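Local coordinates for D-alanyl-D-alanine carboxypeptidase (Mycobacterium tuberculosis H37Rv, PDB 4RYE), which shows D,D-carboxypeptidase activity in vitro and probably cleaves the terminal D-Ala-D-Ala of the peptidoglycan stem peptide during cell-wall biogenesis, at residues D17-T22 against G237-G242; L63-V68 against A111-G116; A69-T74 against V83-S88; I232-G237 against D248-L253. All coordinates share one frame; numbering follows the deposited sequence.

Interaction 1. Residues D17-T22 against G237-G242; sequences DGPAQT and GLVKEG
V239 holds CG1 anti to its backbone N (chi1 180°), which sets CG2 beside that N and turns it to the ring of P19; K240 runs nearly extended until its last torsion bends (chi4 70°) and brings the ammonium end back beside the same proline. P19 is thus the side chain on which the contact centres, its CB and CG directed at the chain that leaves strand 228-237. P19 CB lies 3.4 Å from L238 O, while P19 CG meets V239 CG2 more loosely, at 4.4 Å. K240 NZ comes no closer than 4.5 Å to P19 CA, a loose approach at the exposed margin rather than a bond.

The tighter part is backbone on backbone. G237 has no side chain, and the chain before strand 22-27 lies directly against it: P19 O is 3.2 Å from G237 CA, and the CA atoms of A20 and G237 are 4.1 Å apart. No hydrogen bond joins the two segments, although G237 is paired on its other side with K217. The methyl of A20 turns away, toward M234 and Y246, and P19 also rests on P244 and Y246. Just beyond, Q21 and T22 both face M235, a classic beta bulge where strand 22-27 enters the antiparallel sheet beside strand 228-237.

Interaction 2. Residues L63-V68 against A111-G116; sequences LNSTVV and AHMLGG
H112 ND1 is hydrogen-bonded to D73 OD2, a bond that fixes the rotation of the imidazole and presents one of its faces to V67. The CG2 methyl of V67 sits over the middle of that face, 3.8 Å from the centroid of the H112 ring and only 6° off the ring normal, a well-centred CH-pi contact. With CG2 anti to the backbone N of V67, the other methyl, CG1, is left to turn to M113. The valine therefore divides its branches between two consecutive residues at the end of helix 104-113.

The selenomethionine M113, from the same helix end, crosses V67 at a slant. M113 CG presses on V67 CB at 3.5 Å, tighter than ordinary van der Waals contact, and M113 SE lies 3.9 Å from V67 CG1. A bend at the last torsion (chi3 66°) then carries M113 CE to S65, where it stops 3.2 Å from S65 OG; that hydroxyl is itself hydrogen-bonded to the backbone O of D62. V68 adds its carbonyl: V68 O is 3.5 Å from H112 CE1.

Directly after these residues the helix ends in a Schellman motif at G115, with G116 N bonded to A111 O at 2.7 Å, and G116 stands at the N-cap position of helix 117-130. Strand 66-68 is paired through V67 with Y89 of strand 88-90, and L94 of helix 91-100 touches both V67 and M113, so the ribbon packs through V67 on the end of helix 104-113, with helix 91-100 alongside.

Interaction 3. Residues A69-T74 against V83-S88; sequences ADVADT and VKPGRS
T74 CG2 lies against V83 and P85: the T74 and V83 side chains cross at a slant, whereas T74 meets the P85 ring at about a right angle. T74 CG2 is 3.4 Å from V83 O and 3.7 Å from V83 CG1. Toward the proline, T74 CG2 is 3.8 Å from P85 CD. T74 OG1 is turned back into its own segment and donates a hydrogen bond to V71 O, which also accepts from T74 N. V83 CG1, anti to its backbone N (chi1 172°), is shared with A69: A69 CB approaches V83 CG1 to 3.5 Å. At another corner of the P85 ring, V71 CG2 lies 4.0 Å from P85 CB.

Two backbone bonds join the segments just beyond the two-stranded ribbon of 66-68 and 88-90: A69 N to R87 O at 2.9 Å, and G86 N to A69 O at 2.7 Å, the latter nearly straight (173° at the hydrogen). They grip the type II beta turn from K84 to R87, in which G86 takes the positive phi. The loop opposite is stiffened by an Asx motif, D70 OD1 accepting from D73 N, and by the return bond from D70 N to D73 OD2, which comes from above the carboxylate plane.

R87 folds back over its own turn. One face of the R87 guanidinium lies against K84 CB, which sits toward its rim, and NH1 bonds P85 O within the guanidinium plane. The V83 side chain is about 11 Å from that of K50, the probable proton acceptor, and V83 N is hydrogen-bonded to D105 OD2.

Interaction 4. Residues I232-G237 against D248-L253; sequences IAMMYG and DQAATL
M234, a selenomethionine, lays its side chain against Q249, A250 and L253 where helix 246-259 packs on strand 228-237 of the antiparallel sheet, in the fold shared by S11 peptidases and serine beta-lactamases. Strand and helix segments run at 144° to one another, their axes 9.6 Å apart. M234 SE rests 3.9 Å from A250 CA, over the backbone of the helix. A bend at chi3 (51°) brings M234 CE to 3.6 Å from Q249 CG, and the two side chains slide past each other in opposite directions. Nearer the strand, M234 CG meets L253 CD1 at 4.1 Å.

I232, two residues earlier and on the same face, sends CD1 to A250 CB at 3.8 Å and more loosely to L253 CB. The small A250 thus receives both an isoleucine methyl and a selenium.

Further out, I232 and L253 both touch V25 of strand 22-27, and M234 touches W23, so the neighbouring strand continues the apolar layer. A233 and M235 turn to the other face, against L158 of helix 155-166; the strand therefore lies between two helices. Q249 points its extended chain past the selenomethionine toward the loop before strand 22-27. There Q249 OE1, 3.3 Å from M234 CE, accepts a hydrogen bond from the backbone N of A20.

The four contacts form two pairs toward opposite ends of the molecule. Interactions 1 and 4 have centres 9 Å apart, share G237 and cross along the chain: interaction 1 joins the chain entering strand 22-27 to the chain leaving strand 228-237, and interaction 4 packs that strand on helix 246-259. Interactions 2 and 3, with centres 11 Å apart, lie on and next to the small ribbon of 66-68 and 88-90, and H112 and D73 connect them; interaction 3 is nested within interaction 2, and both lie inside the loop interaction 1 closes. Centres of different pairs are 33 to 38 Å apart, consistent with a chain built of a sheet part and a largely helical part.

Interaction 1. Residues D17-T22 against G237-G242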
loop_
_atom_site.group_PDB
_atom_site.type_symbol
_atom_site.label_atom_id
_atom_site.label_comp_id
_atom_site.label_asym_id
_atom_site.label_seq_id
_atom_site.Cartn_x
_atom_site.Cartn_y
_atom_site.Cartn_z
ATOM N N ASP A 17 12.461 -16.641 10.117
ATOM C CA ASP A 17 11.501 -15.936 10.959
ATOM C C ASP A 17 11.618 -14.428 10.737
ATOM O O ASP A 17 12.686 -13.926 10.373
ATOM C CB ASP A 17 11.717 -16.275 12.438
ATOM C CG ASP A 17 11.559 -17.763 12.732
ATOM O OD1 ASP A 17 11.003 -18.494 11.882
ATOM O OD2 ASP A 17 11.992 -18.199 13.824
ATOM N N GLY A 18 10.520 -13.711 10.953
ATOM C CA GLY A 18 10.510 -12.267 10.787
ATOM C C GLY A 18 9.457 -11.610 11.659
ATOM O O GLY A 18 8.646 -12.300 12.278
ATOM N N PRO A 19 9.463 -10.270 11.715
ATOM C CA PRO A 19 8.555 -9.520 12.591
ATOM C C PRO A 19 7.083 -9.596 12.186
ATOM O O PRO A 19 6.225 -9.466 13.059
ATOM C CB PRO A 19 9.060 -8.076 12.465
ATOM C CG PRO A 19 9.806 -8.039 11.161
ATOM C CD PRO A 19 10.456 -9.390 11.074
ATOM N N ALA A 20 6.792 -9.778 10.899
ATOM C CA ALA A 20 5.399 -9.796 10.435
ATOM C C ALA A 20 4.658 -11.024 10.959
ATOM O O ALA A 20 5.137 -12.142 10.808
ATOM C CB ALA A 20 5.331 -9.753 8.903
ATOM N N GLN A 21 3.490 -10.828 11.568
ATOM C CA GLN A 21 2.741 -11.974 12.087
ATOM C C GLN A 21 1.861 -12.662 11.030
ATOM O O GLN A 21 1.550 -13.841 11.171
ATOM C CB GLN A 21 1.946 -11.614 13.348
ATOM C CG GLN A 21 2.839 -11.360 14.565
ATOM C CD GLN A 21 3.727 -12.543 14.880
ATOM O OE1 GLN A 21 3.265 -13.549 15.418
ATOM N NE2 GLN A 21 5.008 -12.439 14.531
ATOM N N THR A 22 1.450 -11.930 9.993
ATOM C CA THR A 22 0.850 -12.566 8.818
ATOM C C THR A 22 1.532 -12.028 7.577
ATOM O O THR A 22 1.991 -10.898 7.574
ATOM C CB THR A 22 -0.667 -12.293 8.671
ATOM O OG1 THR A 22 -0.863 -10.982 8.130
ATOM C CG2 THR A 22 -1.402 -12.445 10.026
ATOM N N GLY A 237 3.067 -6.479 12.561
ATOM C CA GLY A 237 4.405 -6.818 13.004
ATOM C C GLY A 237 5.090 -5.728 13.790
ATOM O O GLY A 237 4.787 -4.545 13.622
ATOM N N LEU A 238 6.006 -6.132 14.666
ATOM C CA LEU A 238 6.835 -5.190 15.394
ATOM C C LEU A 238 8.287 -5.647 15.338
ATOM O O LEU A 238 8.586 -6.818 15.578
ATOM C CB LEU A 238 6.371 -5.071 16.848
ATOM C CG LEU A 238 5.006 -4.414 17.061
ATOM C CD1 LEU A 238 4.609 -4.448 18.528
ATOM C CD2 LEU A 238 4.998 -2.987 16.530
ATOM N N VAL A 239 9.184 -4.718 15.017
ATOM C CA VAL A 239 10.610 -5.024 14.942
ATOM C C VAL A 239 11.252 -5.045 16.328
ATOM O O VAL A 239 11.108 -4.103 17.107
ATOM C CB VAL A 239 11.360 -4.019 14.048
ATOM C CG1 VAL A 239 12.848 -4.358 13.996
ATOM C CG2 VAL A 239 10.768 -4.015 12.657
ATOM N N LYS A 240 11.954 -6.129 16.635
ATOM C CA LYS A 240 12.670 -6.236 17.903
ATOM C C LYS A 240 14.118 -5.782 17.728
ATOM O O LYS A 240 14.681 -5.903 16.636
ATOM C CB LYS A 240 12.611 -7.677 18.412
ATOM C CG LYS A 240 11.185 -8.210 18.496
ATOM C CD LYS A 240 11.140 -9.725 18.626
ATOM C CE LYS A 240 9.724 -10.262 18.387
ATOM N NZ LYS A 240 9.279 -10.154 16.951
ATOM N N GLU A 241 14.707 -5.243 18.795
ATOM C CA GLU A 241 16.110 -4.835 18.777
ATOM C C GLU A 241 16.986 -5.993 18.296
ATOM O O GLU A 241 16.868 -7.117 18.787
ATOM C CB GLU A 241 16.562 -4.371 20.168
ATOM N N GLY A 242 17.835 -5.722 17.311
ATOM C CA GLY A 242 18.711 -6.743 16.764
ATOM C C GLY A 242 17.974 -7.848 16.026
ATOM O O GLY A 242 18.552 -8.892 15.720
#

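Interaction 2. Residues L63-V68 against A111-G116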
loop_
_atom_site.group_PDB
_atom_site.type_symbol
_atom_site.label_atom_id
_atom_site.label_comp_id
_atom_site.label_asym_id
_atom_site.label_seq_id
_atom_site.Cartn_x
_atom_site.Cartn_y
_atom_site.Cartn_z
ATOM N N LEU A 63 -6.301 13.361 -13.839
ATOM C CA LEU A 63 -5.048 13.596 -13.108
ATOM C C LEU A 63 -4.718 15.076 -13.002
ATOM O O LEU A 63 -3.987 15.500 -12.098
ATOM C CB LEU A 63 -3.880 12.859 -13.771
ATOM C CG LEU A 63 -3.792 11.338 -13.625
ATOM C CD1 LEU A 63 -2.634 10.829 -14.468
ATOM C CD2 LEU A 63 -3.616 10.933 -12.163
ATOM N N ASN A 64 -5.259 15.862 -13.930
ATOM C CA ASN A 64 -5.023 17.297 -13.941
ATOM C C ASN A 64 -6.195 18.108 -13.392
ATOM O O ASN A 64 -6.163 19.335 -13.400
ATOM C CB ASN A 64 -4.668 17.761 -15.359
ATOM C CG ASN A 64 -3.317 17.236 -15.817
ATOM O OD1 ASN A 64 -2.303 17.418 -15.134
ATOM N ND2 ASN A 64 -3.298 16.567 -16.962
ATOM N N SER A 65 -7.239 17.431 -12.925
ATOM C CA SER A 65 -8.342 18.155 -12.302
ATOM C C SER A 65 -7.861 18.666 -10.944
ATOM O O SER A 65 -6.988 18.059 -10.313
ATOM C CB SER A 65 -9.595 17.278 -12.171
ATOM O OG SER A 65 -9.347 16.159 -11.349
ATOM N N THR A 66 -8.394 19.800 -10.510
ATOM C CA THR A 66 -7.904 20.422 -9.290
ATOM C C THR A 66 -8.969 20.524 -8.212
ATOM O O THR A 66 -10.161 20.342 -8.471
ATOM C CB THR A 66 -7.340 21.829 -9.564
ATOM O OG1 THR A 66 -8.385 22.672 -10.058
ATOM C CG2 THR A 66 -6.207 21.765 -10.587
ATOM N N VAL A 67 -8.523 20.814 -6.996
ATOM C CA VAL A 67 -9.429 21.068 -5.890
ATOM C C VAL A 67 -8.814 22.171 -5.049
ATOM O O VAL A 67 -7.589 22.305 -4.997
ATOM C CB VAL A 67 -9.644 19.798 -5.021
ATOM C CG1 VAL A 67 -8.350 19.385 -4.336
ATOM C CG2 VAL A 67 -10.760 20.014 -3.991
ATOM N N VAL A 68 -9.664 22.977 -4.426
ATOM C CA VAL A 68 -9.219 23.962 -3.458
ATOM C C VAL A 68 -9.354 23.335 -2.084
ATOM O O VAL A 68 -10.463 23.051 -1.632
ATOM C CB VAL A 68 -10.072 25.238 -3.528
ATOM C CG1 VAL A 68 -9.747 26.159 -2.356
ATOM C CG2 VAL A 68 -9.850 25.948 -4.853
ATOM N N ALA A 111 -10.260 12.553 -0.873
ATOM C CA ALA A 111 -11.618 12.181 -0.480
ATOM C C ALA A 111 -12.581 13.339 -0.728
ATOM O O ALA A 111 -13.735 13.127 -1.090
ATOM C CB ALA A 111 -11.663 11.754 0.976
ATOM N N HIS A 112 -12.096 14.560 -0.519
ATOM C CA HIS A 112 -12.838 15.776 -0.856
ATOM C C HIS A 112 -13.225 15.762 -2.344
ATOM O O HIS A 112 -14.404 15.932 -2.679
ATOM C CB HIS A 112 -11.997 17.014 -0.474
ATOM C CG HIS A 112 -12.617 18.335 -0.825
ATOM N ND1 HIS A 112 -12.100 19.532 -0.374
ATOM C CD2 HIS A 112 -13.684 18.656 -1.597
ATOM C CE1 HIS A 112 -12.826 20.530 -0.844
ATOM N NE2 HIS A 112 -13.788 20.029 -1.594
HETATM N N MSE A 113 -12.247 15.552 -3.226
HETATM C CA MSE A 113 -12.510 15.463 -4.670
HETATM C C MSE A 113 -13.480 14.342 -5.029
HETATM O O MSE A 113 -14.190 14.430 -6.020
HETATM C CB MSE A 113 -11.212 15.254 -5.456
HETATM C CG MSE A 113 -10.211 16.366 -5.285
HETATM SE SE MSE A 113 -8.638 16.173 -6.447
HETATM C CE MSE A 113 -9.580 16.417 -8.140
ATOM N N LEU A 114 -13.502 13.285 -4.229
ATOM C CA LEU A 114 -14.325 12.127 -4.539
ATOM C C LEU A 114 -15.733 12.215 -3.966
ATOM O O LEU A 114 -16.526 11.293 -4.134
ATOM C CB LEU A 114 -13.637 10.852 -4.055
ATOM C CG LEU A 114 -12.372 10.511 -4.841
ATOM C CD1 LEU A 114 -11.514 9.496 -4.101
ATOM C CD2 LEU A 114 -12.760 9.996 -6.237
ATOM N N GLY A 115 -16.047 13.314 -3.291
ATOM C CA GLY A 115 -17.389 13.518 -2.774
ATOM C C GLY A 115 -17.500 13.510 -1.257
ATOM O O GLY A 115 -18.602 13.541 -0.707
ATOM N N GLY A 116 -16.362 13.466 -0.574
ATOM C CA GLY A 116 -16.365 13.511 0.876
ATOM C C GLY A 116 -15.862 12.246 1.540
ATOM O O GLY A 116 -15.662 11.216 0.889
#

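Interaction 3. Residues A69-T74 against V83-S88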
loop_
_atom_site.group_PDB
_atom_site.type_symbol
_atom_site.label_atom_id
_atom_site.label_comp_id
_atom_site.label_asym_id
_atom_site.label_seq_id
_atom_site.Cartn_x
_atom_site.Cartn_y
_atom_site.Cartn_z
ATOM N N ALA A 69 -8.229 23.085 -1.428
ATOM C CA ALA A 69 -8.264 22.446 -0.121
ATOM C C ALA A 69 -8.988 23.307 0.899
ATOM O O ALA A 69 -8.812 24.530 0.939
ATOM C CB ALA A 69 -6.870 22.156 0.353
ATOM N N ASP A 70 -9.807 22.683 1.733
ATOM C CA ASP A 70 -10.415 23.444 2.823
ATOM C C ASP A 70 -9.779 23.080 4.162
ATOM O O ASP A 70 -8.928 22.191 4.227
ATOM C CB ASP A 70 -11.945 23.319 2.835
ATOM C CG ASP A 70 -12.425 21.886 2.886
ATOM O OD1 ASP A 70 -11.811 21.066 3.604
ATOM O OD2 ASP A 70 -13.432 21.578 2.208
ATOM N N VAL A 71 -10.178 23.780 5.220
ATOM C CA VAL A 71 -9.573 23.591 6.537
ATOM C C VAL A 71 -9.663 22.148 7.020
ATOM O O VAL A 71 -8.684 21.601 7.536
ATOM C CB VAL A 71 -10.172 24.564 7.578
ATOM C CG1 VAL A 71 -9.720 24.201 8.984
ATOM C CG2 VAL A 71 -9.749 25.974 7.248
ATOM N N ALA A 72 -10.821 21.523 6.821
ATOM C CA ALA A 72 -11.035 20.141 7.253
ATOM C C ALA A 72 -10.050 19.157 6.616
ATOM O O ALA A 72 -9.651 18.168 7.242
ATOM C CB ALA A 72 -12.466 19.716 6.970
ATOM N N ASP A 73 -9.658 19.431 5.373
ATOM C CA ASP A 73 -8.734 18.560 4.642
ATOM C C ASP A 73 -7.358 18.487 5.302
ATOM O O ASP A 73 -6.598 17.564 5.047
ATOM C CB ASP A 73 -8.552 19.055 3.202
ATOM C CG ASP A 73 -9.830 19.004 2.396
ATOM O OD1 ASP A 73 -10.738 18.241 2.783
ATOM O OD2 ASP A 73 -9.921 19.712 1.366
ATOM N N THR A 74 -7.043 19.474 6.135
ATOM C CA THR A 74 -5.677 19.668 6.622
ATOM C C THR A 74 -5.503 19.362 8.106
ATOM O O THR A 74 -4.473 19.702 8.690
ATOM C CB THR A 74 -5.209 21.123 6.382
ATOM O OG1 THR A 74 -5.982 22.022 7.192
ATOM C CG2 THR A 74 -5.368 21.498 4.921
ATOM N N VAL A 83 -0.508 19.853 2.565
ATOM C CA VAL A 83 -1.696 20.518 2.024
ATOM C C VAL A 83 -2.067 21.732 2.884
ATOM O O VAL A 83 -2.051 21.661 4.116
ATOM C CB VAL A 83 -2.886 19.544 1.964
ATOM C CG1 VAL A 83 -4.179 20.271 1.587
ATOM C CG2 VAL A 83 -2.583 18.412 0.997
ATOM N N LYS A 84 -2.373 22.852 2.236
ATOM C CA LYS A 84 -2.729 24.071 2.959
ATOM C C LYS A 84 -4.082 24.607 2.493
ATOM O O LYS A 84 -4.384 24.575 1.302
ATOM C CB LYS A 84 -1.624 25.126 2.815
ATOM C CG LYS A 84 -0.308 24.689 3.452
ATOM C CD LYS A 84 0.785 25.720 3.279
ATOM C CE LYS A 84 2.034 25.315 4.065
ATOM N NZ LYS A 84 2.880 26.488 4.435
ATOM N N PRO A 85 -4.911 25.091 3.437
ATOM C CA PRO A 85 -6.280 25.485 3.071
ATOM C C PRO A 85 -6.328 26.703 2.159
ATOM O O PRO A 85 -5.604 27.672 2.393
ATOM C CB PRO A 85 -6.925 25.816 4.422
ATOM C CG PRO A 85 -5.770 26.177 5.320
ATOM C CD PRO A 85 -4.652 25.262 4.878
ATOM N N GLY A 86 -7.175 26.645 1.133
ATOM C CA GLY A 86 -7.313 27.738 0.184
ATOM C C GLY A 86 -6.371 27.595 -0.998
ATOM O O GLY A 86 -6.445 28.358 -1.969
ATOM N N ARG A 87 -5.474 26.617 -0.906
ATOM C CA ARG A 87 -4.533 26.345 -1.981
ATOM C C ARG A 87 -5.087 25.290 -2.940
ATOM O O ARG A 87 -5.837 24.386 -2.545
ATOM C CB ARG A 87 -3.167 25.906 -1.426
ATOM C CG ARG A 87 -2.272 27.056 -0.933
ATOM C CD ARG A 87 -2.838 27.760 0.309
ATOM N NE ARG A 87 -1.801 28.405 1.114
ATOM C CZ ARG A 87 -1.974 28.804 2.369
ATOM N NH1 ARG A 87 -3.148 28.624 2.959
ATOM N NH2 ARG A 87 -0.979 29.379 3.039
ATOM N N SER A 88 -4.709 25.411 -4.207
ATOM C CA SER A 88 -5.166 24.491 -5.241
ATOM C C SER A 88 -4.161 23.360 -5.455
ATOM O O SER A 88 -2.951 23.589 -5.426
ATOM C CB SER A 88 -5.373 25.267 -6.543
ATOM O OG SER A 88 -5.980 24.454 -7.522
#

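Interaction 4. Residues I232-G237 against D248-L253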
loop_
_atom_site.group_PDB
_atom_site.type_symbol
_atom_site.label_atom_id
_atom_site.label_comp_id
_atom_site.label_asym_id
_atom_site.label_seq_id
_atom_site.Cartn_x
_atom_site.Cartn_y
_atom_site.Cartn_z
ATOM N N ILE A 232 4.083 -9.119 -2.367
ATOM C CA ILE A 232 4.011 -9.619 -0.999
ATOM C C ILE A 232 3.237 -8.642 -0.152
ATOM O O ILE A 232 3.095 -7.470 -0.509
ATOM C CB ILE A 232 5.404 -9.804 -0.364
ATOM C CG1 ILE A 232 6.091 -8.448 -0.185
ATOM C CG2 ILE A 232 6.256 -10.763 -1.185
ATOM C CD1 ILE A 232 7.410 -8.515 0.596
ATOM N N ALA A 233 2.722 -9.139 0.966
ATOM C CA ALA A 233 2.140 -8.276 1.985
ATOM C C ALA A 233 2.523 -8.825 3.343
ATOM O O ALA A 233 2.721 -10.030 3.501
ATOM C CB ALA A 233 0.625 -8.183 1.834
HETATM N N MSE A 234 2.660 -7.935 4.312
HETATM C CA MSE A 234 3.066 -8.303 5.653
HETATM C C MSE A 234 2.234 -7.458 6.605
HETATM O O MSE A 234 2.090 -6.258 6.394
HETATM C CB MSE A 234 4.554 -8.001 5.835
HETATM C CG MSE A 234 5.456 -8.874 4.985
HETATM SE SE MSE A 234 7.208 -8.057 4.649
HETATM C CE MSE A 234 7.694 -7.600 6.478
HETATM N N MSE A 235 1.655 -8.076 7.629
HETATM C CA MSE A 235 0.803 -7.330 8.547
HETATM C C MSE A 235 1.131 -7.597 10.004
HETATM O O MSE A 235 1.740 -8.621 10.348
HETATM C CB MSE A 235 -0.679 -7.663 8.324
HETATM C CG MSE A 235 -1.172 -7.604 6.894
HETATM SE SE MSE A 235 -3.139 -7.706 6.883
HETATM C CE MSE A 235 -3.545 -5.846 7.356
ATOM N N TYR A 236 0.705 -6.666 10.853
ATOM C CA TYR A 236 0.680 -6.861 12.296
ATOM C C TYR A 236 2.033 -7.244 12.892
ATOM O O TYR A 236 2.136 -8.208 13.656
ATOM C CB TYR A 236 -0.375 -7.908 12.661
ATOM C CG TYR A 236 -0.890 -7.752 14.060
ATOM C CD1 TYR A 236 -1.548 -6.594 14.443
ATOM C CD2 TYR A 236 -0.720 -8.754 14.998
ATOM C CE1 TYR A 236 -2.028 -6.438 15.732
ATOM C CE2 TYR A 236 -1.193 -8.612 16.287
ATOM C CZ TYR A 236 -1.846 -7.450 16.649
ATOM O OH TYR A 236 -2.321 -7.295 17.933
ATOM N N GLY A 237 3.067 -6.479 12.561
ATOM C CA GLY A 237 4.405 -6.818 13.004
ATOM C C GLY A 237 5.090 -5.728 13.790
ATOM O O GLY A 237 4.787 -4.545 13.622
ATOM N N ASP A 248 14.186 -5.856 5.897
ATOM C CA ASP A 248 14.922 -7.117 5.878
ATOM C C ASP A 248 14.010 -8.276 5.484
ATOM O O ASP A 248 14.336 -9.059 4.585
ATOM C CB ASP A 248 15.563 -7.408 7.251
ATOM C CG ASP A 248 16.766 -6.522 7.547
ATOM O OD1 ASP A 248 17.450 -6.091 6.595
ATOM O OD2 ASP A 248 17.034 -6.267 8.742
ATOM N N GLN A 249 12.867 -8.385 6.157
ATOM C CA GLN A 249 11.961 -9.505 5.930
ATOM C C GLN A 249 11.341 -9.445 4.536
ATOM O O GLN A 249 11.101 -10.477 3.918
ATOM C CB GLN A 249 10.877 -9.573 7.019
ATOM C CG GLN A 249 9.732 -10.538 6.701
ATOM C CD GLN A 249 8.851 -10.839 7.911
ATOM O OE1 GLN A 249 8.527 -9.952 8.702
ATOM N NE2 GLN A 249 8.475 -12.103 8.064
ATOM N N ALA A 250 11.086 -8.238 4.039
ATOM C CA ALA A 250 10.549 -8.095 2.692
ATOM C C ALA A 250 11.563 -8.607 1.683
ATOM O O ALA A 250 11.209 -9.317 0.750
ATOM C CB ALA A 250 10.177 -6.637 2.393
ATOM N N ALA A 251 12.823 -8.232 1.864
ATOM C CA ALA A 251 13.865 -8.669 0.946
ATOM C C ALA A 251 14.046 -10.187 1.072
ATOM O O ALA A 251 14.275 -10.882 0.085
ATOM C CB ALA A 251 15.166 -7.936 1.235
ATOM N N THR A 252 13.944 -10.692 2.297
ATOM C CA THR A 252 14.041 -12.131 2.539
ATOM C C THR A 252 12.917 -12.904 1.830
ATOM O O THR A 252 13.163 -13.954 1.227
ATOM C CB THR A 252 14.049 -12.433 4.049
ATOM O OG1 THR A 252 15.323 -12.065 4.586
ATOM C CG2 THR A 252 13.810 -13.912 4.317
ATOM N N LEU A 253 11.696 -12.380 1.881
ATOM C CA LEU A 253 10.559 -13.031 1.218
ATOM C C LEU A 253 10.662 -12.992 -0.300
ATOM O O LEU A 253 10.405 -13.995 -0.964
ATOM C CB LEU A 253 9.231 -12.428 1.676
ATOM C CG LEU A 253 8.799 -12.862 3.078
ATOM C CD1 LEU A 253 7.534 -12.133 3.483
ATOM C CD2 LEU A 253 8.597 -14.385 3.133
#